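Local coordinates for protein UDP-N-acetylglucosamine 4,6-dehydratase (Vibrio fischeri, PDB 3PVZ) that binds NAD and probably acts as a lyase that dehydrates UDP-N-acetylglucosamine, at residues R37-G42 with D114-L119. Sequence-based numbering, arbitrary orientation.
With NAD (nicotinamide-adenine-dinucleotide), chain E.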
loop_
_atom_site.group_PDB
_atom_site.type_symbol
_atom_site.label_atom_id
_atom_site.label_comp_id
_atom_site.label_asym_id
_atom_site.label_seq_id
_atom_site.Cartn_x
_atom_site.Cartn_y
_atom_site.Cartn_z
ATOM N N ARG A 37 -2.473 17.061 -20.441
ATOM C CA ARG A 37 -1.542 16.463 -19.525
ATOM C C ARG A 37 -2.209 16.052 -18.224
ATOM O O ARG A 37 -2.905 16.857 -17.596
ATOM C CB ARG A 37 -0.494 17.509 -19.231
ATOM C CG ARG A 37 0.268 17.999 -20.503
ATOM C CD ARG A 37 1.078 19.225 -20.231
ATOM N NE ARG A 37 0.210 20.358 -19.911
ATOM C CZ ARG A 37 0.633 21.560 -19.559
ATOM N NH1 ARG A 37 -0.253 22.521 -19.357
ATOM N NH2 ARG A 37 1.920 21.821 -19.429
ATOM N N PHE A 38 -1.933 14.840 -17.763
ATOM C CA PHE A 38 -2.571 14.282 -16.588
ATOM C C PHE A 38 -1.574 13.790 -15.564
ATOM O O PHE A 38 -0.610 13.068 -15.887
ATOM C CB PHE A 38 -3.518 13.113 -16.913
ATOM C CG PHE A 38 -4.592 13.428 -17.899
ATOM C CD1 PHE A 38 -5.886 13.644 -17.472
ATOM C CD2 PHE A 38 -4.311 13.539 -19.235
ATOM C CE1 PHE A 38 -6.885 13.935 -18.366
ATOM C CE2 PHE A 38 -5.297 13.873 -20.137
ATOM C CZ PHE A 38 -6.586 14.056 -19.713
ATOM N N LEU A 39 -1.907 14.060 -14.300
ATOM C CA LEU A 39 -1.234 13.520 -13.153
ATOM C C LEU A 39 -2.267 12.699 -12.346
ATOM O O LEU A 39 -3.263 13.233 -11.973
ATOM C CB LEU A 39 -0.704 14.687 -12.305
ATOM C CG LEU A 39 -0.050 14.317 -10.967
ATOM C CD1 LEU A 39 1.095 13.182 -11.142
ATOM C CD2 LEU A 39 0.431 15.536 -10.224
ATOM N N VAL A 40 -2.002 11.414 -12.056
ATOM C CA VAL A 40 -2.882 10.602 -11.253
ATOM C C VAL A 40 -2.148 10.161 -10.028
ATOM O O VAL A 40 -1.216 9.333 -10.086
ATOM C CB VAL A 40 -3.382 9.343 -12.047
ATOM C CG1 VAL A 40 -4.407 8.550 -11.235
ATOM C CG2 VAL A 40 -3.981 9.809 -13.375
ATOM N N LEU A 41 -2.618 10.662 -8.903
ATOM C CA LEU A 41 -2.114 10.316 -7.611
ATOM C C LEU A 41 -2.916 9.163 -7.030
ATOM O O LEU A 41 -4.095 9.111 -7.098
ATOM C CB LEU A 41 -2.256 11.538 -6.703
ATOM C CG LEU A 41 -1.608 12.771 -7.300
ATOM C CD1 LEU A 41 -1.664 13.903 -6.290
ATOM C CD2 LEU A 41 -0.166 12.477 -7.738
ATOM N N GLY A 42 -2.237 8.266 -6.365
ATOM C CA GLY A 42 -2.836 7.012 -5.955
ATOM C C GLY A 42 -3.247 6.199 -7.151
ATOM O O GLY A 42 -4.211 5.385 -7.101
ATOM N N ASP A 114 -2.493 19.572 -16.789
ATOM C CA ASP A 114 -3.762 20.270 -17.001
ATOM C C ASP A 114 -4.782 19.740 -15.993
ATOM O O ASP A 114 -5.544 20.529 -15.399
ATOM C CB ASP A 114 -4.238 20.086 -18.426
ATOM C CG ASP A 114 -3.255 20.638 -19.427
ATOM O OD1 ASP A 114 -3.060 21.876 -19.373
ATOM O OD2 ASP A 114 -2.671 19.841 -20.249
ATOM N N TYR A 115 -4.708 18.428 -15.733
ATOM C CA TYR A 115 -5.671 17.756 -14.902
ATOM C C TYR A 115 -4.921 16.912 -13.886
ATOM O O TYR A 115 -4.037 16.104 -14.235
ATOM C CB TYR A 115 -6.583 16.852 -15.719
ATOM C CG TYR A 115 -7.491 17.521 -16.756
ATOM C CD1 TYR A 115 -8.705 18.043 -16.387
ATOM C CD2 TYR A 115 -7.150 17.533 -18.121
ATOM C CE1 TYR A 115 -9.542 18.650 -17.315
ATOM C CE2 TYR A 115 -7.944 18.105 -19.027
ATOM C CZ TYR A 115 -9.154 18.676 -18.627
ATOM O OH TYR A 115 -9.970 19.289 -19.526
ATOM N N VAL A 116 -5.259 17.123 -12.618
ATOM C CA VAL A 116 -4.636 16.393 -11.517
ATOM C C VAL A 116 -5.745 15.600 -10.815
ATOM O O VAL A 116 -6.733 16.175 -10.432
ATOM C CB VAL A 116 -3.905 17.340 -10.557
ATOM C CG1 VAL A 116 -3.304 16.529 -9.384
ATOM C CG2 VAL A 116 -2.815 18.140 -11.341
ATOM N N LEU A 117 -5.587 14.272 -10.734
ATOM C CA LEU A 117 -6.590 13.379 -10.162
ATOM C C LEU A 117 -5.987 12.710 -8.920
ATOM O O LEU A 117 -4.888 12.171 -8.976
ATOM C CB LEU A 117 -7.006 12.304 -11.182
ATOM C CG LEU A 117 -7.750 12.759 -12.442
ATOM C CD1 LEU A 117 -6.749 13.267 -13.504
ATOM C CD2 LEU A 117 -8.612 11.643 -13.045
ATOM N N ASN A 118 -6.661 12.819 -7.785
ATOM C CA ASN A 118 -6.173 12.242 -6.539
ATOM C C ASN A 118 -7.085 11.131 -6.081
ATOM O O ASN A 118 -8.167 11.384 -5.564
ATOM C CB ASN A 118 -6.071 13.326 -5.473
ATOM C CG ASN A 118 -5.401 12.852 -4.160
ATOM O OD1 ASN A 118 -5.023 11.712 -4.008
ATOM N ND2 ASN A 118 -5.193 13.782 -3.255
ATOM N N LEU A 119 -6.635 9.892 -6.285
ATOM C CA LEU A 119 -7.347 8.725 -5.842
ATOM C C LEU A 119 -6.520 8.078 -4.742
ATOM O O LEU A 119 -6.656 6.898 -4.495
ATOM C CB LEU A 119 -7.537 7.702 -6.997
ATOM C CG LEU A 119 -8.593 8.060 -8.054
ATOM C CD1 LEU A 119 -9.946 8.395 -7.398
ATOM C CD2 LEU A 119 -8.094 9.180 -8.975
HETATM P PA NAD E . -7.075 1.851 -2.690
HETATM O O1A NAD E . -6.595 1.400 -1.349
HETATM O O2A NAD E . -7.087 0.699 -3.648
HETATM O O5B NAD E . -5.999 2.771 -3.416
HETATM C C5B NAD E . -5.543 3.918 -2.666
HETATM C C4B NAD E . -4.176 4.210 -3.293
HETATM O O4B NAD E . -3.551 5.339 -2.719
HETATM C C3B NAD E . -3.220 2.991 -3.086
HETATM O O3B NAD E . -2.663 2.561 -4.310
HETATM C C2B NAD E . -2.156 3.561 -2.119
HETATM O O2B NAD E . -0.891 2.915 -2.187
HETATM C C1B NAD E . -2.187 5.031 -2.598
HETATM N N9A NAD E . -1.621 5.917 -1.592
HETATM C C8A NAD E . -1.987 6.026 -0.307
HETATM N N7A NAD E . -1.236 6.869 0.323
HETATM C C5A NAD E . -0.388 7.413 -0.603
HETATM C C6A NAD E . 0.641 8.348 -0.551
HETATM N N6A NAD E . 0.863 8.974 0.651
HETATM N N1A NAD E . 1.332 8.643 -1.648
HETATM C C2A NAD E . 1.078 8.028 -2.798
HETATM N N3A NAD E . 0.135 7.122 -2.881
HETATM C C4A NAD E . -0.604 6.800 -1.828
HETATM O O3 NAD E . -8.494 2.589 -2.516
HETATM P PN NAD E . -9.524 2.638 -3.777
HETATM O O1N NAD E . -10.531 1.505 -3.665
HETATM O O2N NAD E . -8.988 2.762 -5.144
HETATM O O5D NAD E . -10.431 3.935 -3.304
HETATM C C5D NAD E . -9.784 5.161 -3.609
HETATM C C4D NAD E . -10.649 6.322 -3.104
HETATM O O4D NAD E . -12.055 6.080 -3.428
HETATM C C3D NAD E . -10.584 6.395 -1.562
HETATM O O3D NAD E . -10.795 7.731 -1.053
HETATM C C2D NAD E . -11.822 5.579 -1.130
HETATM O O2D NAD E . -12.291 5.939 0.178
HETATM C C1D NAD E . -12.832 5.985 -2.202
HETATM N N1N NAD E . -13.943 5.027 -2.321
HETATM C C2N NAD E . -13.661 3.764 -2.663
HETATM C C3N NAD E . -14.664 2.828 -2.804
HETATM C C7N NAD E . -14.371 1.427 -3.152
HETATM O O7N NAD E . -15.329 0.658 -3.174
HETATM N N7N NAD E . -13.131 0.980 -3.400
HETATM C C4N NAD E . -16.009 3.216 -2.585
HETATM C C5N NAD E . -16.260 4.536 -2.249
HETATM C C6N NAD E . -15.199 5.431 -2.110
#
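R37 takes hold of the D114 carboxylate side-on: NE reaches OD2 and NH1 reaches OD1, each 2.9 Å away. Both oxygens lie close to the guanidinium plane, yet the nitrogens come from above the carboxylate, the two planes standing 51° apart. A bend at chi3 (-66°) turns the guanidinium back to D114. The backbone N of R37 adds a third bond, 2.8 Å to D114 OD2, on that oxygen's anti lone pair, and R37 O accepts from both D114 N and Y115 N.

From there strands 37-41 and 115-118 run parallel. L39 bonds Y115 O through its N and L117 N through its O; L41 does likewise with L117 O and L119 N, its N lying 2.7 Å from L117 O. On one face the F38 and Y115 rings lie side by side, nearly parallel but slid apart with centroids 5.2 Å apart, and L117 CD1 meets the edge of F38; helices 46-56 and 237-250 cover this side. On the other, L39 CD2 packs on V116 CG1 at 4.0 Å, near helix 131-154.

These are the first and fourth strands of a Rossmann fold, neighbours inside the sheet, between strands 62-66 and 159-163. The ion pair ties their N-terminal ends, while G42 and L119 at the C-terminal ends border NAD, with G42 CA 3.7 Å from ribose O4B: charge secures one end, and the cofactor lies against the other.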